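Local atomic coordinates of putative hydrolase (Shewanella frigidimarina, PDB entry 3LHO), a protein that probably acts as an iron(II)-dependent dioxygenase of the 2-oxoadipate dioxygenase/decarboxylase family, turning 2-oxoadipate into 2-hydroxyglutarate. Residues A11-D16 / Y161-F166; Q15-M20 / C232-A237; A43-N48 / A153-A158; V138-Y143 / V220-G225. All coordinates share one frame; numbering follows the deposited sequence.

Interaction 1 of 4, residues A11-D16 / Y161-F166. With NI (nickel (II) ion), chain B.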
# COMPACT_ATOMS: atom_id res chain seq x y z
N ALA A 11 -3.76 -13.11 -4.28
CA ALA A 11 -3.66 -14.14 -3.25
C ALA A 11 -2.26 -14.12 -2.63
O ALA A 11 -2.12 -14.16 -1.43
CB ALA A 11 -4.00 -15.57 -3.79
N ALA A 12 -1.22 -14.10 -3.47
CA ALA A 12 0.15 -14.18 -3.01
C ALA A 12 0.56 -12.90 -2.28
O ALA A 12 1.24 -12.93 -1.23
CB ALA A 12 1.09 -14.49 -4.20
N LEU A 13 0.10 -11.76 -2.78
CA LEU A 13 0.37 -10.50 -2.13
C LEU A 13 -0.27 -10.42 -0.75
O LEU A 13 0.32 -9.92 0.21
CB LEU A 13 -0.11 -9.32 -3.00
CG LEU A 13 0.37 -7.91 -2.67
CD1 LEU A 13 1.87 -7.65 -3.03
CD2 LEU A 13 -0.52 -6.86 -3.37
N TRP A 14 -1.51 -10.86 -0.66
CA TRP A 14 -2.25 -10.91 0.61
C TRP A 14 -1.61 -11.87 1.61
O TRP A 14 -1.47 -11.53 2.78
CB TRP A 14 -3.69 -11.31 0.33
CG TRP A 14 -4.55 -11.52 1.56
CD1 TRP A 14 -4.89 -12.73 2.13
CD2 TRP A 14 -5.19 -10.51 2.36
NE1 TRP A 14 -5.69 -12.52 3.24
CE2 TRP A 14 -5.88 -11.17 3.41
CE3 TRP A 14 -5.24 -9.12 2.29
CZ2 TRP A 14 -6.64 -10.48 4.36
CZ3 TRP A 14 -5.98 -8.43 3.24
CH2 TRP A 14 -6.67 -9.11 4.27
N GLN A 15 -1.21 -13.04 1.16
CA GLN A 15 -0.54 -14.00 2.09
C GLN A 15 0.71 -13.39 2.74
O GLN A 15 0.96 -13.56 3.94
CB GLN A 15 -0.19 -15.35 1.44
CG GLN A 15 -1.42 -16.30 1.25
CD GLN A 15 -2.29 -16.48 2.54
OE1 GLN A 15 -1.76 -16.56 3.66
NE2 GLN A 15 -3.61 -16.54 2.37
N ASP A 16 1.47 -12.65 1.94
CA ASP A 16 2.64 -11.95 2.41
C ASP A 16 2.31 -10.79 3.34
O ASP A 16 2.94 -10.65 4.39
CB ASP A 16 3.51 -11.49 1.26
CG ASP A 16 4.67 -10.70 1.75
OD1 ASP A 16 5.60 -11.28 2.28
OD2 ASP A 16 4.63 -9.46 1.74
N TYR A 161 9.89 -4.68 -0.75
CA TYR A 161 8.84 -4.78 -1.75
C TYR A 161 7.76 -5.72 -1.26
O TYR A 161 7.89 -6.94 -1.38
CB TYR A 161 9.41 -5.16 -3.13
CG TYR A 161 10.16 -3.98 -3.68
CD1 TYR A 161 9.49 -2.86 -4.09
CD2 TYR A 161 11.56 -3.92 -3.63
CE1 TYR A 161 10.15 -1.77 -4.52
CE2 TYR A 161 12.24 -2.76 -4.03
CZ TYR A 161 11.53 -1.73 -4.49
OH TYR A 161 12.20 -0.58 -4.87
N ARG A 162 6.73 -5.15 -0.68
CA ARG A 162 5.60 -5.87 -0.07
C ARG A 162 4.42 -4.89 -0.08
O ARG A 162 4.62 -3.68 -0.21
CB ARG A 162 5.89 -6.33 1.38
CG ARG A 162 7.19 -6.99 1.61
CD ARG A 162 7.45 -7.31 3.06
NE ARG A 162 6.64 -8.43 3.54
CZ ARG A 162 6.80 -9.05 4.71
NH1 ARG A 162 7.77 -8.71 5.55
NH2 ARG A 162 5.96 -10.02 5.06
N ALA A 163 3.19 -5.38 -0.01
CA ALA A 163 2.03 -4.40 -0.04
C ALA A 163 2.14 -3.48 1.15
O ALA A 163 2.41 -3.93 2.26
CB ALA A 163 0.66 -5.13 -0.02
N ASN A 164 1.95 -2.18 0.94
CA ASN A 164 1.87 -1.25 2.04
C ASN A 164 0.52 -1.34 2.73
O ASN A 164 0.45 -1.29 3.96
CB ASN A 164 2.11 0.19 1.59
CG ASN A 164 1.96 1.22 2.75
OD1 ASN A 164 0.91 1.83 2.90
ND2 ASN A 164 3.00 1.39 3.57
N HIS A 165 -0.55 -1.48 1.94
CA HIS A 165 -1.88 -1.81 2.52
C HIS A 165 -2.84 -2.36 1.48
O HIS A 165 -2.66 -2.15 0.27
CB HIS A 165 -2.51 -0.61 3.26
CG HIS A 165 -2.75 0.60 2.42
ND1 HIS A 165 -1.81 1.60 2.27
CD2 HIS A 165 -3.86 1.03 1.78
CE1 HIS A 165 -2.31 2.57 1.52
NE2 HIS A 165 -3.56 2.24 1.19
N PHE A 166 -3.81 -3.13 1.97
CA PHE A 166 -5.07 -3.40 1.27
C PHE A 166 -6.15 -2.51 1.84
O PHE A 166 -6.13 -2.21 3.04
CB PHE A 166 -5.48 -4.82 1.50
CG PHE A 166 -4.75 -5.77 0.64
CD1 PHE A 166 -3.40 -6.00 0.85
CD2 PHE A 166 -5.41 -6.47 -0.37
CE1 PHE A 166 -2.71 -6.91 0.05
CE2 PHE A 166 -4.72 -7.42 -1.14
CZ PHE A 166 -3.37 -7.58 -0.96
NI NI B . -4.94 3.67 0.45
O HOH W 1 2.67 -8.17 0.47
O HOH W 2 -4.09 5.46 1.83
O HOH W 3 -5.85 5.42 -0.08
O HOH W 4 -3.58 4.80 -1.01

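Interaction 2 of 4, residues Q15-M20 / C232-A237. With NI (nickel (II) ion), chain B.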
# COMPACT_ATOMS: atom_id res chain seq x y z
N GLN A 15 -1.21 -13.04 1.16
CA GLN A 15 -0.54 -14.00 2.09
C GLN A 15 0.71 -13.39 2.74
O GLN A 15 0.96 -13.56 3.94
CB GLN A 15 -0.19 -15.35 1.44
CG GLN A 15 -1.42 -16.30 1.25
CD GLN A 15 -2.29 -16.48 2.54
OE1 GLN A 15 -1.76 -16.56 3.66
NE2 GLN A 15 -3.61 -16.54 2.37
N ASP A 16 1.47 -12.65 1.94
CA ASP A 16 2.64 -11.95 2.41
C ASP A 16 2.31 -10.79 3.34
O ASP A 16 2.94 -10.65 4.39
CB ASP A 16 3.51 -11.49 1.26
CG ASP A 16 4.67 -10.70 1.75
OD1 ASP A 16 5.60 -11.28 2.28
OD2 ASP A 16 4.63 -9.46 1.74
N TYR A 17 1.33 -9.99 2.94
CA TYR A 17 0.85 -8.85 3.72
C TYR A 17 0.35 -9.18 5.12
O TYR A 17 0.65 -8.44 6.07
CB TYR A 17 -0.27 -8.20 2.92
CG TYR A 17 -1.08 -7.08 3.59
CD1 TYR A 17 -0.52 -5.83 3.82
CD2 TYR A 17 -2.43 -7.27 3.88
CE1 TYR A 17 -1.26 -4.77 4.37
CE2 TYR A 17 -3.21 -6.22 4.42
CZ TYR A 17 -2.62 -4.99 4.68
OH TYR A 17 -3.40 -3.97 5.17
N ILE A 18 -0.43 -10.26 5.25
CA ILE A 18 -1.00 -10.64 6.55
C ILE A 18 0.07 -11.13 7.54
O ILE A 18 -0.14 -11.07 8.74
CB ILE A 18 -2.19 -11.67 6.48
CG1 ILE A 18 -1.76 -13.02 5.88
CG2 ILE A 18 -3.40 -11.09 5.74
CD1 ILE A 18 -2.89 -14.11 5.94
N LYS A 19 1.23 -11.57 7.04
CA LYS A 19 2.34 -11.87 7.90
C LYS A 19 2.81 -10.64 8.65
O LYS A 19 3.20 -10.76 9.80
CB LYS A 19 3.52 -12.48 7.13
CG LYS A 19 3.22 -13.79 6.47
CD LYS A 19 4.42 -14.24 5.62
CE LYS A 19 4.12 -15.49 4.85
NZ LYS A 19 5.28 -15.80 3.97
N MSE A 20 2.80 -9.47 8.01
CA MSE A 20 3.13 -8.21 8.63
C MSE A 20 1.93 -7.66 9.38
O MSE A 20 2.12 -6.90 10.32
CB MSE A 20 3.46 -7.13 7.59
CG MSE A 20 4.80 -7.29 6.96
SE MSE A 20 5.08 -5.86 5.77
CE MSE A 20 3.83 -6.33 4.38
N CYS A 232 2.14 -2.40 8.82
CA CYS A 232 1.06 -1.86 7.98
C CYS A 232 -0.24 -1.73 8.74
O CYS A 232 -0.49 -2.49 9.69
CB CYS A 232 0.75 -2.83 6.84
SG CYS A 232 2.18 -3.37 5.86
N PHE A 233 -1.08 -0.79 8.31
CA PHE A 233 -2.48 -0.78 8.63
C PHE A 233 -3.32 -1.47 7.52
O PHE A 233 -2.82 -1.74 6.43
CB PHE A 233 -2.99 0.66 8.84
CG PHE A 233 -2.70 1.60 7.70
CD1 PHE A 233 -3.42 1.52 6.52
CD2 PHE A 233 -1.72 2.57 7.82
CE1 PHE A 233 -3.16 2.39 5.45
CE2 PHE A 233 -1.46 3.45 6.79
CZ PHE A 233 -2.19 3.36 5.58
N TYR A 234 -4.59 -1.75 7.87
CA TYR A 234 -5.65 -2.18 6.96
C TYR A 234 -6.61 -0.99 6.87
O TYR A 234 -6.97 -0.40 7.88
CB TYR A 234 -6.35 -3.36 7.62
CG TYR A 234 -7.21 -4.30 6.80
CD1 TYR A 234 -6.92 -4.62 5.46
CD2 TYR A 234 -8.30 -4.94 7.40
CE1 TYR A 234 -7.73 -5.53 4.74
CE2 TYR A 234 -9.08 -5.86 6.70
CZ TYR A 234 -8.78 -6.16 5.38
OH TYR A 234 -9.57 -7.06 4.71
N GLU A 235 -7.02 -0.66 5.66
CA GLU A 235 -7.78 0.53 5.33
C GLU A 235 -9.19 0.18 4.80
O GLU A 235 -9.42 -0.96 4.38
CB GLU A 235 -7.01 1.31 4.29
CG GLU A 235 -7.46 2.75 4.04
CD GLU A 235 -6.47 3.50 3.13
OE1 GLU A 235 -6.50 3.25 1.90
OE2 GLU A 235 -5.65 4.32 3.63
N PHE A 236 -10.10 1.16 4.85
CA PHE A 236 -11.52 1.02 4.47
C PHE A 236 -11.88 2.25 3.69
O PHE A 236 -11.54 3.35 4.08
CB PHE A 236 -12.39 0.84 5.72
CG PHE A 236 -11.84 -0.22 6.65
CD1 PHE A 236 -12.20 -1.54 6.50
CD2 PHE A 236 -10.90 0.10 7.62
CE1 PHE A 236 -11.62 -2.52 7.30
CE2 PHE A 236 -10.33 -0.89 8.43
CZ PHE A 236 -10.68 -2.19 8.25
N ALA A 237 -12.53 2.10 2.54
CA ALA A 237 -12.88 3.25 1.72
C ALA A 237 -14.31 3.14 1.19
O ALA A 237 -14.73 2.09 0.70
CB ALA A 237 -11.89 3.39 0.52
NI NI B . -4.94 3.67 0.45
O HOH W 2 -4.09 5.46 1.83
O HOH W 3 -5.85 5.42 -0.08
O HOH W 4 -3.58 4.80 -1.01

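Interaction 3 of 4, residues A43-N48 / A153-A158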
# COMPACT_ATOMS: atom_id res chain seq x y z
N ALA A 43 -1.88 -0.64 -2.30
CA ALA A 43 -0.89 0.44 -2.45
C ALA A 43 0.50 -0.16 -2.39
O ALA A 43 0.79 -0.93 -1.45
CB ALA A 43 -1.05 1.49 -1.33
N LEU A 44 1.34 0.20 -3.36
CA LEU A 44 2.74 -0.20 -3.40
C LEU A 44 3.63 1.03 -3.48
O LEU A 44 3.18 2.09 -3.91
CB LEU A 44 2.99 -1.12 -4.62
CG LEU A 44 2.13 -2.35 -4.79
CD1 LEU A 44 2.45 -2.99 -6.19
CD2 LEU A 44 2.38 -3.40 -3.68
N ARG A 45 4.89 0.88 -3.06
CA ARG A 45 5.82 2.02 -2.95
C ARG A 45 7.15 1.66 -3.59
O ARG A 45 7.54 0.52 -3.57
CB ARG A 45 6.11 2.27 -1.49
CG ARG A 45 4.89 2.72 -0.70
CD ARG A 45 5.27 2.98 0.71
NE ARG A 45 4.24 3.75 1.39
CZ ARG A 45 4.32 4.26 2.61
NH1 ARG A 45 5.40 4.08 3.35
NH2 ARG A 45 3.30 4.96 3.10
N THR A 46 7.88 2.64 -4.09
CA THR A 46 9.24 2.39 -4.58
C THR A 46 9.96 3.72 -4.69
O THR A 46 9.44 4.74 -4.18
CB THR A 46 9.25 1.64 -5.93
OG1 THR A 46 10.58 1.17 -6.22
CG2 THR A 46 8.73 2.51 -7.05
N PHE A 47 11.17 3.71 -5.26
CA PHE A 47 11.93 4.94 -5.56
C PHE A 47 12.02 5.18 -7.05
O PHE A 47 11.93 4.24 -7.83
CB PHE A 47 13.35 4.82 -5.02
CG PHE A 47 13.42 4.52 -3.55
CD1 PHE A 47 13.18 5.48 -2.62
CD2 PHE A 47 13.75 3.25 -3.10
CE1 PHE A 47 13.25 5.22 -1.27
CE2 PHE A 47 13.82 2.98 -1.76
CZ PHE A 47 13.56 3.97 -0.84
N ASN A 48 12.25 6.43 -7.47
CA ASN A 48 12.41 6.74 -8.90
C ASN A 48 13.83 6.38 -9.45
O ASN A 48 14.50 7.17 -10.15
CB ASN A 48 12.05 8.21 -9.15
CG ASN A 48 13.09 9.13 -8.58
OD1 ASN A 48 13.85 8.75 -7.67
ND2 ASN A 48 13.19 10.30 -9.15
N ALA A 153 10.51 6.72 2.72
CA ALA A 153 11.81 6.11 2.42
C ALA A 153 12.23 5.10 3.46
O ALA A 153 12.69 3.98 3.13
CB ALA A 153 12.92 7.22 2.26
N ALA A 154 12.04 5.45 4.74
CA ALA A 154 12.46 4.52 5.83
C ALA A 154 11.68 3.20 5.82
O ALA A 154 12.25 2.08 5.98
CB ALA A 154 12.32 5.23 7.20
N TRP A 155 10.38 3.31 5.57
CA TRP A 155 9.49 2.18 5.46
C TRP A 155 9.95 1.25 4.36
O TRP A 155 10.08 0.06 4.57
CB TRP A 155 8.03 2.60 5.22
CG TRP A 155 7.06 1.47 5.35
CD1 TRP A 155 6.36 1.10 6.48
CD2 TRP A 155 6.65 0.56 4.31
NE1 TRP A 155 5.57 0.01 6.20
CE2 TRP A 155 5.71 -0.33 4.87
CE3 TRP A 155 6.96 0.44 2.93
CZ2 TRP A 155 5.11 -1.36 4.13
CZ3 TRP A 155 6.37 -0.56 2.19
CH2 TRP A 155 5.43 -1.45 2.79
N VAL A 156 10.21 1.81 3.18
CA VAL A 156 10.68 0.98 2.07
C VAL A 156 12.03 0.37 2.41
O VAL A 156 12.24 -0.82 2.18
CB VAL A 156 10.76 1.74 0.74
CG1 VAL A 156 11.35 0.81 -0.30
CG2 VAL A 156 9.40 2.21 0.29
N ALA A 157 12.93 1.16 3.03
CA ALA A 157 14.24 0.63 3.44
C ALA A 157 14.09 -0.54 4.43
O ALA A 157 14.83 -1.57 4.33
CB ALA A 157 15.13 1.76 4.02
N ALA A 158 13.15 -0.42 5.37
CA ALA A 158 12.96 -1.47 6.42
C ALA A 158 12.27 -2.74 5.92
O ALA A 158 12.61 -3.85 6.35
CB ALA A 158 12.23 -0.92 7.67

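Interaction 4 of 4, residues V138-Y143 / V220-G225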
# COMPACT_ATOMS: atom_id res chain seq x y z
N VAL A 138 20.82 -3.47 5.64
CA VAL A 138 20.69 -2.09 6.07
C VAL A 138 20.92 -2.03 7.58
O VAL A 138 20.51 -2.94 8.32
CB VAL A 138 19.32 -1.51 5.63
CG1 VAL A 138 18.16 -2.40 6.05
CG2 VAL A 138 19.15 -0.07 6.12
N ASP A 139 21.59 -0.97 8.01
CA ASP A 139 21.89 -0.79 9.45
C ASP A 139 20.98 0.28 10.09
O ASP A 139 20.25 1.00 9.39
CB ASP A 139 23.38 -0.48 9.73
CG ASP A 139 23.87 0.84 9.14
OD1 ASP A 139 23.08 1.69 8.67
OD2 ASP A 139 25.10 1.00 9.11
N LYS A 140 21.04 0.38 11.41
CA LYS A 140 20.11 1.24 12.15
C LYS A 140 20.34 2.70 11.83
O LYS A 140 19.38 3.45 11.70
CB LYS A 140 20.23 0.99 13.66
CG LYS A 140 19.78 -0.43 14.07
CD LYS A 140 19.71 -0.62 15.59
CE LYS A 140 21.03 -0.79 16.21
NZ LYS A 140 20.90 -0.82 17.72
N ALA A 141 21.61 3.10 11.68
CA ALA A 141 21.94 4.51 11.43
C ALA A 141 21.41 4.94 10.08
O ALA A 141 20.97 6.10 9.91
CB ALA A 141 23.49 4.74 11.50
N THR A 142 21.46 4.03 9.11
CA THR A 142 20.90 4.29 7.76
C THR A 142 19.39 4.47 7.82
O THR A 142 18.84 5.44 7.28
CB THR A 142 21.31 3.21 6.76
OG1 THR A 142 22.73 3.22 6.61
CG2 THR A 142 20.67 3.47 5.38
N TYR A 143 18.71 3.54 8.49
CA TYR A 143 17.30 3.66 8.75
C TYR A 143 16.94 4.99 9.39
O TYR A 143 16.02 5.64 8.92
CB TYR A 143 16.81 2.51 9.63
CG TYR A 143 15.37 2.61 9.98
CD1 TYR A 143 14.38 2.34 9.05
CD2 TYR A 143 14.96 2.93 11.28
CE1 TYR A 143 13.01 2.40 9.39
CE2 TYR A 143 13.58 3.02 11.61
CZ TYR A 143 12.62 2.74 10.66
OH TYR A 143 11.26 2.83 10.97
N VAL A 220 12.29 -5.93 12.45
CA VAL A 220 13.17 -5.84 11.30
C VAL A 220 14.59 -6.19 11.74
O VAL A 220 15.09 -5.70 12.77
CB VAL A 220 13.08 -4.40 10.70
CG1 VAL A 220 14.23 -4.12 9.72
CG2 VAL A 220 11.73 -4.29 10.03
N ASN A 221 15.22 -7.05 10.96
CA ASN A 221 16.56 -7.53 11.27
C ASN A 221 17.61 -6.69 10.57
O ASN A 221 18.08 -7.00 9.49
CB ASN A 221 16.69 -9.02 10.95
CG ASN A 221 15.64 -9.85 11.66
OD1 ASN A 221 14.76 -10.43 11.03
ND2 ASN A 221 15.66 -9.85 12.99
N PHE A 222 17.94 -5.58 11.19
CA PHE A 222 19.00 -4.72 10.72
C PHE A 222 20.32 -5.45 10.90
O PHE A 222 20.43 -6.43 11.67
CB PHE A 222 18.99 -3.36 11.45
CG PHE A 222 17.79 -2.50 11.13
CD1 PHE A 222 17.67 -1.87 9.91
CD2 PHE A 222 16.77 -2.32 12.05
CE1 PHE A 222 16.56 -1.12 9.59
CE2 PHE A 222 15.67 -1.55 11.76
CZ PHE A 222 15.56 -0.95 10.50
N THR A 223 21.34 -4.99 10.18
CA THR A 223 22.66 -5.58 10.31
C THR A 223 23.18 -5.50 11.74
O THR A 223 23.81 -6.42 12.20
CB THR A 223 23.68 -4.96 9.29
OG1 THR A 223 23.78 -3.55 9.46
CG2 THR A 223 23.19 -5.23 7.87
N ASP A 224 22.87 -4.43 12.47
CA ASP A 224 23.37 -4.29 13.82
C ASP A 224 22.29 -4.27 14.89
O ASP A 224 22.51 -3.73 15.95
CB ASP A 224 24.25 -3.01 13.92
CG ASP A 224 23.57 -1.76 13.40
OD1 ASP A 224 22.42 -1.83 12.92
OD2 ASP A 224 24.24 -0.70 13.36
N GLY A 225 21.13 -4.87 14.64
CA GLY A 225 20.05 -4.88 15.63
C GLY A 225 18.73 -5.42 15.10
O GLY A 225 18.50 -5.47 13.89
O HOH W 5 19.92 -6.18 7.24
O HOH W 6 23.89 1.76 12.84

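Interaction 1 of 4, residues A11-D16 / Y161-F166
Arg162 grips Asp16 side-on with two nitrogens. Its NE sends an almost straight bond of 2.9 Å to OD2 of Asp16; OD2 receives it on its syn lone pair and lies in the guanidinium plane. NH2 of Arg162 adds a weak bond to OD1 of Asp16 at 3.1 Å, as well as one to the backbone O of Asp16 that arrives from above the carbonyl plane. The carboxylate and guanidinium planes are twisted 48° apart, and a bend at chi3 (73°) curls the arginine back to the helix. A water donates to OD2 of Asp16, 2.7 Å away, and to Leu13 O, while accepting from Ala163 N. In place of Arg162, a methionine here would probably leave the buried Asp16 carboxylate with its water but without the positive charge that pairs with it in this contact.

Packing takes over next. Leu13 CG rests on the methyl CB of Ala163 at 3.9 Å, a side chain small enough to admit the leucine, and Leu13 CD2 reaches CZ of Phe166 at 3.8 Å. Trp14 completes the hydrophobic layer: its six-membered ring turns an edge to the face of Phe166, with CE3 over the ring centre and the planes at 81°, a T-shaped pair.

One residue before Phe166, His165 binds nickel through NE2 at 2.1 Å. Its ND1 donates in the ring plane to Asn164 OD1, which, together with the nickel bond, holds the imidazole in its rotation. With His41 and Glu235, this forms the two-histidine, one-carboxylate metal site characteristic of many non-haem iron dioxygenases.

Interaction 2 of 4, residues Q15-M20 / C232-A237
Tyr17 reaches from the helix to the loop ahead of strand 235-239 and donates its phenol proton to the backbone O of Phe233, with OH and O only 2.6 Å apart. The acceptor lies at the ring edge, in the plane of the tyrosine, although the OH itself stands 32° out of the carbonyl plane. Tyrosine suits this place because it spans the gap as a rigid apolar plate and still carries a polar tip for a backbone carbonyl. With CG anti to the backbone N (chi1 172°), the ring extends toward the loop.

Packing is close around that plate. Tyr17 CE1 meets CB of Cys232 at 3.7 Å, and the phenol OH sits 3.6 Å from CD1 of Tyr234, whose side chain crosses Tyr17 at about a right angle. Cys232 SG lies obliquely beside the Tyr17 ring, a sulfur-aromatic contact, and touches CE of Met20 at 3.7 Å, a selenomethionine in which selenium stands in for the natural sulfur.

The fit is looser beyond it. Phe233 offers its carbonyl, but its CB points away from the helix and its partly exposed ring lies near a bound glycerol, while Gln15 and Lys19 occupy the exposed side of the helix.

Two residues on from Phe233, Glu235 OE1 binds nickel at 2.2 Å. OE2 of Glu235 accepts from a nickel-bound water at 2.6 Å, so both oxygens serve the centre, and Thr167 also hydrogen-bonds OE1. Glu235 is thus the carboxylate of a two-histidine, one-carboxylate site, with His41 and His165 coming from strands 39-47 and 165-169 of the same sheet.

Interaction 3 of 4, residues A43-N48 / A153-A158
Val156 wedges between Phe47 and Arg45, and its two methyls share the apolar contacts. CG1, anti to the backbone N (chi1 176°), comes within 3.6 Å of Phe47 CE2 as the two side chains slide past each other in opposite directions. CG2 goes the other way and rests on CB of Arg45 at 3.7 Å. Beside it, Phe47 CE1 meets the methyl CB of Ala153 at 4.1 Å, with the helix backbone at the ring's edge; alanine is small enough to let the aromatic ring lie against the helix.

This is helix-on-sheet packing, in which segment 153-158 of helix 151-159 runs across 43-47 of strand 39-47 at 94°, the axes of the two segments 8.8 Å apart at closest. The strand lies at the middle of the mixed sheet, between 93-99 and 165-169; helix 54-62 and then strands 67-74, 79-85 and 93-99 follow it, consistent with the βαβββ pattern of the glyoxalase clan.

The polar and aromatic share belongs to Arg45 and Trp155. Extended from CG to NE, the arginine crosses the indole at about a right angle: CD touches CE3 of Trp155 at 3.8 Å, while NH1 lies 3.6 Å from Trp155 CB. The guanidinium and indole planes are 72° apart and Arg45 CZ is 5.0 Å from the centroid of the five-membered ring, so any cation-pi attraction is weak. Trp155 NE1 donates to Ser231 O, and Arg45 NE bonds a diethylene glycol, probably from the crystallisation liquor.

Interaction 4 of 4, residues V138-Y143 / V220-G225
Phe222 drives its side chain between Val138, Lys140 and Tyr143. Its CB sits 3.5 Å from the carbonyl O of Val138, with Lys140 CG on another side. One step out, CD1 meets CG1 of Val138 at 3.9 Å, the two side chains pointing the same way, and the Val138 oxygen lies at the ring edge, in plane. CE1 then touches CB of Tyr143 at 3.6 Å, and CZ at the tip stands over one face of the Tyr143 ring, near its rim, the rings inclined at 47°. Val220 CG1 sits over one face of Phe222, toward its rim. With an alanine here, a gap would probably open beneath Tyr143, and Val138 and Lys140 would lose the ring they both touch.

Around this ring the backbones are tied together. Thr223 N donates to Val138 O at 2.9 Å, as the type I turn from Phe222 to Gly225 brings the hairpin of strands 217-222 and 225-230 against the start of helix 140-149. A CB on Gly225 would come too close to Lys140 CD in its present conformation.

Two aspartates serve the helix start. Asp139 is the N-cap: its OD1 accepts from Thr142 N at 2.9 Å and from Thr142 OG1, which arrive from opposite faces of the carboxylate plane. From the turn, Asp224 OD1 accepts from Lys140 N at 3.0 Å on its syn lone pair, while a water links Asp224 OD2 to Ala141 N. The first three helix N-H groups thus all find acceptors, and the positive end of the helix dipole probably eases the repulsion between the nearby Asp139 and Asp224 carboxylates.

Interactions 1 and 2 lie about 7 Å apart, centre to centre. Both start from helix 6-20 and end on the neighbouring strands 165-169 and 235-239, delivering His165 and Glu235 to one nickel ion, which probably takes the place of iron. Interaction 3, with its centre about 14 Å from that of interaction 1, covers the next strand, 39-47, of the same sheet and is nested in sequence within the loops closed by interactions 1 and 2. Interaction 4 is peripheral, its centre about 23 Å from those of both metal-site contacts, and touches interaction 3 where helices 140-149 and 151-159 pack. Its segments alternate along the chain with those of interactions 1 and 3, weaving the outer hairpin into the body around the site.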